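Long-range contacts in type VI secretion system component (Escherichia coli O6, PDB 2P5Z), which is a component of the type VI secretion system, structurally similar to T4 phage tail proteins gp27 and gp5, and probably serves a phage-tail-like injection apparatus: residues Glu34-Leu39 against Gly347-Ala352; Phe43-Gln48 against Ala83-His88; Ala115-Ser120 against Glu141-Arg146; Arg119-Ala124 against Gly168-Thr173. All blocks are in the same frame, centred on the assembly; numbering follows the deposited sequence.

Contact 1 (Glu34-Leu39 against Gly347-Ala352); sequences EGREQL and GVTTSA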
loop_
_atom_site.group_PDB
_atom_site.type_symbol
_atom_site.label_atom_id
_atom_site.label_comp_id
_atom_site.label_asym_id
_atom_site.label_seq_id
_atom_site.Cartn_x
_atom_site.Cartn_y
_atom_site.Cartn_z
ATOM N N GLU A 34 22.786 5.577 -12.008
ATOM C CA GLU A 34 21.554 6.281 -11.718
ATOM C C GLU A 34 21.586 6.697 -10.250
ATOM O O GLU A 34 21.841 5.866 -9.376
ATOM C CB GLU A 34 20.373 5.367 -11.997
ATOM C CG GLU A 34 19.090 6.102 -12.306
ATOM C CD GLU A 34 18.318 5.436 -13.431
ATOM O OE1 GLU A 34 18.655 4.279 -13.786
ATOM O OE2 GLU A 34 17.377 6.072 -13.961
ATOM N N GLY A 35 21.368 7.988 -9.998
ATOM C CA GLY A 35 21.389 8.557 -8.652
ATOM C C GLY A 35 20.119 9.322 -8.269
ATOM O O GLY A 35 19.430 9.857 -9.129
ATOM N N ARG A 36 19.807 9.356 -6.970
ATOM C CA ARG A 36 18.665 10.112 -6.425
ATOM C C ARG A 36 19.104 10.840 -5.158
ATOM O O ARG A 36 19.674 10.248 -4.253
ATOM C CB ARG A 36 17.470 9.190 -6.147
ATOM C CG ARG A 36 16.718 8.722 -7.423
ATOM C CD ARG A 36 16.491 7.173 -7.520
ATOM N NE ARG A 36 17.706 6.381 -7.245
ATOM C CZ ARG A 36 17.876 5.098 -7.574
ATOM N NH1 ARG A 36 19.006 4.470 -7.266
ATOM N NH2 ARG A 36 16.917 4.442 -8.208
ATOM N N GLU A 37 18.896 12.144 -5.140
ATOM C CA GLU A 37 19.158 12.967 -3.999
ATOM C C GLU A 37 17.900 13.785 -3.776
ATOM O O GLU A 37 17.230 14.186 -4.721
ATOM C CB GLU A 37 20.333 13.912 -4.247
ATOM C CG GLU A 37 21.654 13.205 -4.528
ATOM C CD GLU A 37 22.771 14.136 -5.006
ATOM O OE1 GLU A 37 23.075 15.143 -4.318
ATOM O OE2 GLU A 37 23.364 13.839 -6.068
ATOM N N GLN A 38 17.595 14.032 -2.513
ATOM C CA GLN A 38 16.414 14.761 -2.108
ATOM C C GLN A 38 16.619 15.210 -0.675
ATOM O O GLN A 38 17.198 14.484 0.125
ATOM C CB GLN A 38 15.207 13.845 -2.201
ATOM C CG GLN A 38 13.864 14.513 -2.067
ATOM C CD GLN A 38 12.776 13.471 -2.018
ATOM O OE1 GLN A 38 13.019 12.302 -2.324
ATOM N NE2 GLN A 38 11.584 13.869 -1.603
ATOM N N LEU A 39 16.171 16.423 -0.378
ATOM C CA LEU A 39 16.136 16.957 0.974
ATOM C C LEU A 39 15.418 16.031 1.951
ATOM O O LEU A 39 14.421 15.399 1.589
ATOM C CB LEU A 39 15.416 18.288 0.958
ATOM C CG LEU A 39 16.158 19.406 0.239
ATOM C CD1 LEU A 39 15.334 20.679 0.319
ATOM C CD2 LEU A 39 17.534 19.607 0.871
ATOM N N GLY A 347 15.093 18.341 -4.931
ATOM C CA GLY A 347 15.418 16.988 -5.365
ATOM C C GLY A 347 16.059 16.947 -6.739
ATOM O O GLY A 347 15.813 17.832 -7.545
ATOM N N VAL A 348 16.924 15.954 -6.985
ATOM C CA VAL A 348 17.466 15.676 -8.317
ATOM C C VAL A 348 17.479 14.173 -8.629
ATOM O O VAL A 348 17.719 13.345 -7.753
ATOM C CB VAL A 348 18.900 16.246 -8.548
ATOM C CG1 VAL A 348 18.953 17.759 -8.384
ATOM C CG2 VAL A 348 19.908 15.599 -7.626
ATOM N N THR A 349 17.187 13.817 -9.875
ATOM C CA THR A 349 17.460 12.466 -10.377
ATOM C C THR A 349 18.622 12.611 -11.364
ATOM O O THR A 349 18.759 13.626 -12.012
ATOM C CB THR A 349 16.205 11.828 -10.989
ATOM O OG1 THR A 349 15.192 11.781 -9.982
ATOM C CG2 THR A 349 16.449 10.400 -11.458
ATOM N N THR A 350 19.482 11.615 -11.463
ATOM C CA THR A 350 20.830 11.882 -11.923
ATOM C C THR A 350 21.338 10.689 -12.726
ATOM O O THR A 350 21.062 9.547 -12.364
ATOM C CB THR A 350 21.672 12.241 -10.675
ATOM O OG1 THR A 350 21.843 13.657 -10.613
ATOM C CG2 THR A 350 22.984 11.613 -10.661
ATOM N N SER A 351 22.022 10.948 -13.844
ATOM C CA SER A 351 22.448 9.854 -14.746
ATOM C C SER A 351 23.655 10.139 -15.664
ATOM O O SER A 351 23.956 11.292 -15.983
ATOM C CB SER A 351 21.290 9.398 -15.626
ATOM O OG SER A 351 21.357 7.993 -15.751
ATOM N N ALA A 352 24.328 9.064 -16.071
ATOM C CA ALA A 352 25.311 9.079 -17.150
ATOM C C ALA A 352 25.613 7.669 -17.575
ATOM O O ALA A 352 25.154 6.695 -16.949
ATOM C CB ALA A 352 26.583 9.744 -16.742
#
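E34 and S351 make a non-hydrogen-bonded pair of an antiparallel ladder; here E34 CA lies 3.4 Å from T350 O in a CA-H...O contact. At the hydrogen-bonded pair that follows, G35 N donates to T350 O over 2.8 Å at a nearly straight 170°, whereas the return bond from T350 N to G35 O is weak. With no side chain on G35, T350 CG2 lies against bare backbone, 4.0 Å from G35 CA. R36 pairs with T349 on the same face as E34 and Q38, and its guanidinium forms a salt bridge with D46. Backbone bonds of E34 with D46 and R36 with R44 put strand 44-51 on the other flank of 29-38. The segment axes approach to 4.6 Å at 163°, a nearly antiparallel pair, in a protein structurally similar to gp27. At E37 both backbone bonds to V348 form, that from E37 N to V348 O spanning 3.1 Å. The two side chains run alongside each other, E37 CB 3.8 Å from V348 CG2. E37 CG stands anti to the carbonyl carbon (chi1 -61°) and the chain extends, carrying the carboxylate to R85 and Y45. Q38 meets G347 backbone to backbone, their CA atoms 4.1 Å apart.

Contact 2 (Phe43-Gln48 against Ala83-His88); sequences FRYDIQ and ALRTLH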
loop_
_atom_site.group_PDB
_atom_site.type_symbol
_atom_site.label_atom_id
_atom_site.label_comp_id
_atom_site.label_asym_id
_atom_site.label_seq_id
_atom_site.Cartn_x
_atom_site.Cartn_y
_atom_site.Cartn_z
ATOM N N PHE A 43 20.548 10.021 0.284
ATOM C CA PHE A 43 20.703 9.799 -1.147
ATOM C C PHE A 43 20.884 8.342 -1.499
ATOM O O PHE A 43 21.209 7.537 -0.631
ATOM C CB PHE A 43 21.819 10.661 -1.771
ATOM C CG PHE A 43 23.180 10.456 -1.181
ATOM C CD1 PHE A 43 23.988 9.384 -1.577
ATOM C CD2 PHE A 43 23.682 11.368 -0.252
ATOM C CE1 PHE A 43 25.272 9.210 -1.029
ATOM C CE2 PHE A 43 24.958 11.205 0.298
ATOM C CZ PHE A 43 25.755 10.124 -0.102
ATOM N N ARG A 44 20.669 7.999 -2.771
ATOM C CA ARG A 44 20.898 6.627 -3.224
ATOM C C ARG A 44 21.528 6.612 -4.616
ATOM O O ARG A 44 21.018 7.253 -5.531
ATOM C CB ARG A 44 19.567 5.893 -3.233
ATOM C CG ARG A 44 19.695 4.417 -3.310
ATOM C CD ARG A 44 18.395 3.800 -2.931
ATOM N NE ARG A 44 17.451 3.709 -4.042
ATOM C CZ ARG A 44 16.257 3.119 -3.960
ATOM N NH1 ARG A 44 15.861 2.567 -2.809
ATOM N NH2 ARG A 44 15.459 3.069 -5.027
ATOM N N TYR A 45 22.635 5.904 -4.799
ATOM C CA TYR A 45 23.265 5.832 -6.141
ATOM C C TYR A 45 23.556 4.411 -6.574
ATOM O O TYR A 45 24.392 3.728 -5.985
ATOM C CB TYR A 45 24.559 6.633 -6.183
ATOM C CG TYR A 45 24.382 8.080 -6.531
ATOM C CD1 TYR A 45 23.691 8.947 -5.695
ATOM C CD2 TYR A 45 24.942 8.598 -7.683
ATOM C CE1 TYR A 45 23.537 10.296 -6.011
ATOM C CE2 TYR A 45 24.810 9.937 -8.003
ATOM C CZ TYR A 45 24.097 10.779 -7.178
ATOM O OH TYR A 45 23.959 12.109 -7.515
ATOM N N ASP A 46 22.874 3.956 -7.611
ATOM C CA ASP A 46 23.176 2.653 -8.176
ATOM C C ASP A 46 24.177 2.831 -9.318
ATOM O O ASP A 46 23.892 3.477 -10.331
ATOM C CB ASP A 46 21.896 1.945 -8.613
ATOM C CG ASP A 46 20.967 1.640 -7.429
ATOM O OD1 ASP A 46 21.419 0.987 -6.458
ATOM O OD2 ASP A 46 19.782 2.058 -7.466
ATOM N N ILE A 47 25.374 2.291 -9.110
ATOM C CA ILE A 47 26.525 2.523 -9.987
ATOM C C ILE A 47 26.978 1.230 -10.617
ATOM O O ILE A 47 27.379 0.294 -9.921
ATOM C CB ILE A 47 27.691 3.103 -9.195
ATOM C CG1 ILE A 47 27.255 4.388 -8.484
ATOM C CG2 ILE A 47 28.864 3.389 -10.115
ATOM C CD1 ILE A 47 28.200 4.832 -7.398
ATOM N N GLN A 48 26.888 1.153 -11.937
ATOM C CA GLN A 48 27.412 -0.020 -12.638
ATOM C C GLN A 48 28.844 0.209 -13.048
ATOM O O GLN A 48 29.246 1.331 -13.372
ATOM C CB GLN A 48 26.587 -0.380 -13.860
ATOM C CG GLN A 48 25.287 -1.041 -13.530
ATOM C CD GLN A 48 24.608 -1.623 -14.747
ATOM O OE1 GLN A 48 25.246 -1.875 -15.767
ATOM N NE2 GLN A 48 23.306 -1.856 -14.642
ATOM N N ALA A 83 36.536 15.766 -9.806
ATOM C CA ALA A 83 36.945 16.881 -8.970
ATOM C C ALA A 83 35.814 17.896 -8.803
ATOM O O ALA A 83 35.938 18.836 -8.021
ATOM C CB ALA A 83 38.208 17.562 -9.554
ATOM N N LEU A 84 34.718 17.712 -9.532
ATOM C CA LEU A 84 33.634 18.699 -9.529
ATOM C C LEU A 84 32.699 18.583 -8.326
ATOM O O LEU A 84 32.343 19.595 -7.720
ATOM C CB LEU A 84 32.845 18.655 -10.847
ATOM C CG LEU A 84 32.985 19.796 -11.880
ATOM C CD1 LEU A 84 34.274 20.629 -11.764
ATOM C CD2 LEU A 84 32.800 19.260 -13.297
ATOM N N ARG A 85 32.313 17.349 -7.992
ATOM C CA ARG A 85 31.446 17.042 -6.850
ATOM C C ARG A 85 31.623 15.575 -6.484
ATOM O O ARG A 85 31.671 14.726 -7.370
ATOM C CB ARG A 85 29.974 17.309 -7.180
ATOM C CG ARG A 85 29.052 17.122 -5.994
ATOM C CD ARG A 85 27.726 17.854 -6.144
ATOM N NE ARG A 85 26.739 17.153 -6.963
ATOM C CZ ARG A 85 25.949 16.170 -6.532
ATOM N NH1 ARG A 85 25.076 15.621 -7.367
ATOM N NH2 ARG A 85 26.020 15.730 -5.273
ATOM N N THR A 86 31.702 15.283 -5.185
ATOM C CA THR A 86 31.848 13.917 -4.708
ATOM C C THR A 86 30.720 13.502 -3.743
ATOM O O THR A 86 30.295 14.287 -2.893
ATOM C CB THR A 86 33.198 13.734 -3.987
ATOM O OG1 THR A 86 34.161 14.620 -4.553
ATOM C CG2 THR A 86 33.706 12.309 -4.122
ATOM N N LEU A 87 30.247 12.266 -3.872
ATOM C CA LEU A 87 29.354 11.691 -2.884
ATOM C C LEU A 87 30.105 10.705 -1.994
ATOM O O LEU A 87 30.630 9.701 -2.479
ATOM C CB LEU A 87 28.176 10.970 -3.548
ATOM C CG LEU A 87 26.981 11.794 -4.036
ATOM C CD1 LEU A 87 26.769 13.000 -3.152
ATOM C CD2 LEU A 87 27.176 12.232 -5.479
ATOM N N HIS A 88 30.144 10.975 -0.691
ATOM C CA HIS A 88 30.767 10.029 0.245
ATOM C C HIS A 88 29.726 9.195 0.986
ATOM O O HIS A 88 28.659 9.698 1.385
ATOM C CB HIS A 88 31.634 10.758 1.250
ATOM C CG HIS A 88 32.834 11.418 0.650
ATOM N ND1 HIS A 88 34.006 10.738 0.396
ATOM C CD2 HIS A 88 33.051 12.701 0.270
ATOM C CE1 HIS A 88 34.895 11.574 -0.115
ATOM N NE2 HIS A 88 34.342 12.772 -0.205
#
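F43 holds CG between its backbone N and carbonyl carbon (chi1 59°), and L87 holds CG anti to its own carbonyl carbon (chi1 -81°); these bring L87 against the F43 ring and within reach of Y45, while chi2 of L87 (-32°) sends one branch to each ring. L87 CD1 stands 4.2 Å above the plane of the F43 ring, displaced toward the rim. The other branch, CD2, approaches the face of Y45 in an off-centre CH-pi contact, 4.3 Å from the ring centroid, with Y45 CZ its nearest ring atom at 3.8 Å. H88 contributes its carbonyl rather than its ring: H88 O sits at the edge of the F43 ring, in plane, 3.3 Å from CZ. R85 bends at chi3, and its NH1 comes to 3.7 Å from Y45 OH, the guanidinium steeply inclined to the phenol ring. No backbone pairing links the segments. Strands 44-51 and 85-99 instead each pair with 104-111, and L87 also packs on L110 of that strand. The direct contact is thus largely apolar, probably aided by attraction between H88 O and the electropositive rim of F43, while E37 of strand 29-38 bridges Y45 and R85 through a shared carboxylate oxygen.

Contact 3 (Ala115-Ser120 against Glu141-Arg146); sequences ALLTRS and ERHQMR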
loop_
_atom_site.group_PDB
_atom_site.type_symbol
_atom_site.label_atom_id
_atom_site.label_comp_id
_atom_site.label_asym_id
_atom_site.label_seq_id
_atom_site.Cartn_x
_atom_site.Cartn_y
_atom_site.Cartn_z
ATOM N N ALA A 115 21.724 6.285 6.106
ATOM C CA ALA A 115 20.861 5.184 5.635
ATOM C C ALA A 115 20.928 3.939 6.517
ATOM O O ALA A 115 19.970 3.184 6.578
ATOM C CB ALA A 115 21.197 4.800 4.224
ATOM N N LEU A 116 22.045 3.731 7.210
ATOM C CA LEU A 116 22.188 2.540 8.044
ATOM C C LEU A 116 21.322 2.550 9.301
ATOM O O LEU A 116 21.125 1.499 9.889
ATOM C CB LEU A 116 23.640 2.283 8.418
ATOM C CG LEU A 116 24.584 2.040 7.253
ATOM C CD1 LEU A 116 26.004 2.049 7.805
ATOM C CD2 LEU A 116 24.262 0.721 6.514
ATOM N N LEU A 117 20.763 3.714 9.668
ATOM C CA LEU A 117 19.775 3.807 10.756
ATOM C C LEU A 117 18.521 2.965 10.521
ATOM O O LEU A 117 17.714 2.788 11.423
ATOM C CB LEU A 117 19.296 5.236 11.013
ATOM C CG LEU A 117 20.122 6.503 11.232
ATOM C CD1 LEU A 117 19.470 7.352 12.302
ATOM C CD2 LEU A 117 21.615 6.271 11.494
ATOM N N THR A 118 18.353 2.457 9.310
ATOM C CA THR A 118 17.219 1.610 8.963
ATOM C C THR A 118 17.472 0.204 9.498
ATOM O O THR A 118 16.554 -0.581 9.656
ATOM C CB THR A 118 16.996 1.670 7.431
ATOM O OG1 THR A 118 16.510 2.979 7.110
ATOM C CG2 THR A 118 16.001 0.661 6.924
ATOM N N ARG A 119 18.723 -0.084 9.833
ATOM C CA ARG A 119 19.094 -1.411 10.281
ATOM C C ARG A 119 18.873 -1.688 11.773
ATOM O O ARG A 119 19.026 -2.823 12.208
ATOM C CB ARG A 119 20.527 -1.744 9.850
ATOM C CG ARG A 119 20.592 -2.646 8.614
ATOM C CD ARG A 119 21.966 -2.641 7.936
ATOM N NE ARG A 119 23.111 -2.628 8.858
ATOM C CZ ARG A 119 23.684 -3.714 9.378
ATOM N NH1 ARG A 119 23.215 -4.926 9.099
ATOM N NH2 ARG A 119 24.724 -3.583 10.195
ATOM N N SER A 120 18.485 -0.675 12.545
ATOM C CA SER A 120 18.229 -0.873 13.970
ATOM C C SER A 120 16.865 -0.364 14.403
ATOM O O SER A 120 16.533 0.803 14.157
ATOM C CB SER A 120 19.328 -0.246 14.835
ATOM O OG SER A 120 19.169 1.150 14.952
ATOM N N GLU A 141 24.827 7.616 19.860
ATOM C CA GLU A 141 24.830 6.397 20.671
ATOM C C GLU A 141 24.835 5.125 19.857
ATOM O O GLU A 141 25.827 4.415 19.830
ATOM C CB GLU A 141 23.705 6.424 21.702
ATOM C CG GLU A 141 23.843 7.645 22.579
ATOM C CD GLU A 141 22.704 7.872 23.525
ATOM O OE1 GLU A 141 22.699 8.944 24.161
ATOM O OE2 GLU A 141 21.817 6.999 23.647
ATOM N N ARG A 142 23.748 4.855 19.155
ATOM C CA ARG A 142 23.640 3.637 18.363
ATOM C C ARG A 142 24.464 3.664 17.050
ATOM O O ARG A 142 24.756 2.631 16.463
ATOM C CB ARG A 142 22.149 3.360 18.112
ATOM C CG ARG A 142 21.810 2.077 17.360
ATOM C CD ARG A 142 22.279 0.809 18.063
ATOM N NE ARG A 142 21.861 -0.360 17.291
ATOM C CZ ARG A 142 22.681 -1.239 16.722
ATOM N NH1 ARG A 142 24.000 -1.125 16.856
ATOM N NH2 ARG A 142 22.171 -2.249 16.029
ATOM N N HIS A 143 24.862 4.833 16.569
ATOM C CA HIS A 143 25.458 4.844 15.227
ATOM C C HIS A 143 26.905 5.355 15.109
ATOM O O HIS A 143 27.457 5.387 14.013
ATOM C CB HIS A 143 24.471 5.435 14.197
ATOM C CG HIS A 143 23.167 4.690 14.152
ATOM N ND1 HIS A 143 23.034 3.459 13.543
ATOM C CD2 HIS A 143 21.963 4.961 14.712
ATOM C CE1 HIS A 143 21.797 3.021 13.692
ATOM N NE2 HIS A 143 21.126 3.915 14.397
ATOM N N GLN A 144 27.491 5.726 16.253
ATOM C CA GLN A 144 28.894 6.183 16.399
ATOM C C GLN A 144 29.267 7.401 15.573
ATOM O O GLN A 144 30.385 7.507 15.078
ATOM C CB GLN A 144 29.912 5.064 16.135
ATOM C CG GLN A 144 29.787 3.850 17.033
ATOM C CD GLN A 144 29.037 2.719 16.359
ATOM O OE1 GLN A 144 29.198 2.474 15.154
ATOM N NE2 GLN A 144 28.213 2.014 17.134
ATOM N N MET A 145 28.331 8.317 15.417
ATOM C CA MET A 145 28.610 9.495 14.637
ATOM C C MET A 145 29.116 10.593 15.567
ATOM O O MET A 145 28.697 10.658 16.728
ATOM C CB MET A 145 27.386 9.891 13.808
ATOM C CG MET A 145 27.170 8.936 12.604
ATOM S SD MET A 145 26.006 9.526 11.361
ATOM C CE MET A 145 25.928 11.247 11.726
ATOM N N ARG A 146 30.012 11.446 15.055
ATOM C CA ARG A 146 30.913 12.217 15.909
ATOM C C ARG A 146 31.049 13.709 15.670
ATOM O O ARG A 146 32.187 14.177 15.607
ATOM C CB ARG A 146 32.344 11.706 15.728
ATOM C CG ARG A 146 32.618 10.268 16.003
ATOM C CD ARG A 146 33.856 9.897 15.231
ATOM N NE ARG A 146 34.891 9.400 16.122
ATOM C CZ ARG A 146 35.766 10.171 16.770
ATOM N NH1 ARG A 146 35.743 11.494 16.619
ATOM N NH2 ARG A 146 36.672 9.615 17.572
#
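L117 and R142 sandwich the imidazole of H143, one from each face. From the 3-10 segment 115-118, L117 sends its CD2 methyl over the centre of the ring: the CH-pi contact measures 3.5 Å from CD2 to the centroid, only 13° off the normal. The opposite face of H143 is met from within its own segment by R142 CG, 3.5 Å above the plane and displaced toward the rim. R142 leaves its backbone with CG anti to N (chi1 -177°) and then folds at chi2 (60°). This kink lays CG against the imidazole and returns the guanidinium to S120, where NE is 3.5 Å from S120 CB in an oblique approach. The hydroxyl of S120 lies at the edge of the ring, near its plane, with OG 3.4 Å from H143 NE2. On the backbone, R119 N donates to L116 O over 2.9 Å, keeping the short turn wound where it faces the loop. The contact joins the turn that follows strand 104-111 to the loop leaving helix 131-140, and I138 of that helix also touches both L117 and H143. Chemically, the groups on its two faces, with the hydrogen bond from NE2 to D171, fix the orientation of the ring; a carboxylate so placed would be expected to polarise the imidazole and to favour its protonated form.

Contact 4 (Arg119-Ala124 against Gly168-Thr173); sequences RSRQNA and GEDDLT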
loop_
_atom_site.group_PDB
_atom_site.type_symbol
_atom_site.label_atom_id
_atom_site.label_comp_id
_atom_site.label_asym_id
_atom_site.label_seq_id
_atom_site.Cartn_x
_atom_site.Cartn_y
_atom_site.Cartn_z
ATOM N N ARG A 119 18.723 -0.084 9.833
ATOM C CA ARG A 119 19.094 -1.411 10.281
ATOM C C ARG A 119 18.873 -1.688 11.773
ATOM O O ARG A 119 19.026 -2.823 12.208
ATOM C CB ARG A 119 20.527 -1.744 9.850
ATOM C CG ARG A 119 20.592 -2.646 8.614
ATOM C CD ARG A 119 21.966 -2.641 7.936
ATOM N NE ARG A 119 23.111 -2.628 8.858
ATOM C CZ ARG A 119 23.684 -3.714 9.378
ATOM N NH1 ARG A 119 23.215 -4.926 9.099
ATOM N NH2 ARG A 119 24.724 -3.583 10.195
ATOM N N SER A 120 18.485 -0.675 12.545
ATOM C CA SER A 120 18.229 -0.873 13.970
ATOM C C SER A 120 16.865 -0.364 14.403
ATOM O O SER A 120 16.533 0.803 14.157
ATOM C CB SER A 120 19.328 -0.246 14.835
ATOM O OG SER A 120 19.169 1.150 14.952
ATOM N N ARG A 121 16.092 -1.241 15.047
ATOM C CA ARG A 121 14.718 -0.927 15.451
ATOM C C ARG A 121 14.383 -1.313 16.895
ATOM O O ARG A 121 13.601 -2.230 17.148
ATOM C CB ARG A 121 13.676 -1.520 14.476
ATOM C CG ARG A 121 13.820 -3.010 14.110
ATOM C CD ARG A 121 12.818 -3.460 13.011
ATOM N NE ARG A 121 11.503 -2.802 13.083
ATOM C CZ ARG A 121 11.005 -1.997 12.137
ATOM N NH1 ARG A 121 11.703 -1.741 11.035
ATOM N NH2 ARG A 121 9.804 -1.445 12.281
ATOM N N GLN A 122 14.958 -0.596 17.846
ATOM C CA GLN A 122 14.661 -0.862 19.239
ATOM C C GLN A 122 13.650 0.118 19.804
ATOM O O GLN A 122 13.612 1.272 19.400
ATOM C CB GLN A 122 15.938 -0.837 20.069
ATOM C CG GLN A 122 16.718 -2.139 20.041
ATOM C CD GLN A 122 17.661 -2.259 21.231
ATOM O OE1 GLN A 122 18.693 -1.584 21.295
ATOM N NE2 GLN A 122 17.303 -3.115 22.188
ATOM N N ASN A 123 12.834 -0.349 20.744
ATOM C CA ASN A 123 11.912 0.532 21.476
ATOM C C ASN A 123 12.599 1.368 22.562
ATOM O O ASN A 123 13.468 0.878 23.281
ATOM C CB ASN A 123 10.782 -0.280 22.099
ATOM C CG ASN A 123 10.070 -1.159 21.101
ATOM O OD1 ASN A 123 9.675 -0.706 20.028
ATOM N ND2 ASN A 123 9.886 -2.424 21.457
ATOM N N ALA A 124 12.208 2.631 22.693
ATOM C CA ALA A 124 12.842 3.486 23.693
ATOM C C ALA A 124 11.969 4.647 24.123
ATOM O O ALA A 124 11.176 5.153 23.335
ATOM C CB ALA A 124 14.171 4.008 23.172
ATOM N N GLY A 168 8.170 0.342 17.623
ATOM C CA GLY A 168 8.009 -0.298 16.303
ATOM C C GLY A 168 8.430 0.573 15.124
ATOM O O GLY A 168 7.711 0.680 14.141
ATOM N N GLU A 169 9.574 1.232 15.255
ATOM C CA GLU A 169 10.058 2.186 14.277
ATOM C C GLU A 169 11.567 2.006 14.204
ATOM O O GLU A 169 12.240 1.940 15.237
ATOM C CB GLU A 169 9.765 3.625 14.716
ATOM C CG GLU A 169 8.360 4.165 14.440
ATOM C CD GLU A 169 8.176 5.603 14.968
ATOM O OE1 GLU A 169 8.497 5.870 16.146
ATOM O OE2 GLU A 169 7.708 6.483 14.219
ATOM N N ASP A 170 12.113 1.912 13.000
ATOM C CA ASP A 170 13.558 1.882 12.857
ATOM C C ASP A 170 14.070 3.284 13.169
ATOM O O ASP A 170 13.293 4.257 13.159
ATOM C CB ASP A 170 13.963 1.439 11.444
ATOM C CG ASP A 170 13.379 2.339 10.360
ATOM O OD1 ASP A 170 14.043 3.314 9.958
ATOM O OD2 ASP A 170 12.226 2.114 9.948
ATOM N N ASP A 171 15.363 3.401 13.448
ATOM C CA ASP A 171 15.915 4.694 13.832
ATOM C C ASP A 171 15.694 5.773 12.781
ATOM O O ASP A 171 15.387 6.901 13.149
ATOM C CB ASP A 171 17.400 4.588 14.183
ATOM C CG ASP A 171 17.654 3.853 15.493
ATOM O OD1 ASP A 171 16.725 3.753 16.317
ATOM O OD2 ASP A 171 18.796 3.377 15.696
ATOM N N LEU A 172 15.800 5.426 11.490
ATOM C CA LEU A 172 15.613 6.415 10.417
ATOM C C LEU A 172 14.193 6.951 10.374
ATOM O O LEU A 172 13.995 8.159 10.307
ATOM C CB LEU A 172 16.019 5.871 9.030
ATOM C CG LEU A 172 16.017 6.900 7.872
ATOM C CD1 LEU A 172 16.804 8.168 8.233
ATOM C CD2 LEU A 172 16.525 6.317 6.568
ATOM N N THR A 173 13.213 6.056 10.435
ATOM C CA THR A 173 11.825 6.464 10.413
ATOM C C THR A 173 11.521 7.355 11.613
ATOM O O THR A 173 10.929 8.442 11.450
ATOM C CB THR A 173 10.904 5.257 10.411
ATOM O OG1 THR A 173 11.264 4.403 9.325
ATOM C CG2 THR A 173 9.431 5.678 10.275
HETATM O O HOH W 1 9.738 1.099 10.939
HETATM O O HOH W 2 11.102 1.043 18.061
#
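S120 and D171 mark the close-packed end of the contact: D171 N donates to S120 O over 2.9 Å at 149°. The same carbonyl receives a CA-H...O contact from D170, with D170 CA 3.4 Å from S120 O. A second direct bond lies at the other end, where G168 N points at N123 OD1 over 3.0 Å at 166°. Between these two bonds the exposed R121 makes a looser approach. Its guanidinium lies over the backbone, with D170 N 3.9 Å above its plane, and aims no N-H at the D170 carboxylate, so the attraction of the two charges is at most diffuse. One water sits beside R121, accepting from R121 NH2 (2.9 Å) and from D170 N; another, at the N123 end, accepts from E169 N and appears to donate to N123 OD1. D170 itself turns back over the helix that begins after it, CG between its backbone N and carbonyl carbon (chi1 58°). T173 N donates to D170 OD1 over 2.9 Å, and T173 OG1 to D170 OD2 over 2.6 Å. This is an aspartate N-cap, characteristic of a helix start; here it opens helix 171-182, whose first-turn D171 N-H is taken up by the neighbouring loop at S120.

From the N terminus, strand 29-38 opens contact 1, which closes only when strand 343-353 returns, and every other contact falls within that span. Contact 2 closes first, between strands 44-51 and 85-99; it abuts contact 1, their centres about 9 Å apart. Contacts 3 and 4 both follow contact 2 in series and start from overlapping residues, sharing R119 and S120. Their loops are staggered: contact 3 opens four residues earlier and closes first, and the two meet through H143 and D171. Contact 1 pairs strands, contact 2 packs side chains of two strands that each pair with 104-111, and contacts 3 and 4 tie the loop after 104-111 to helices 131-140 and 171-182, contact 4 lying across the chain's centre from contact 1.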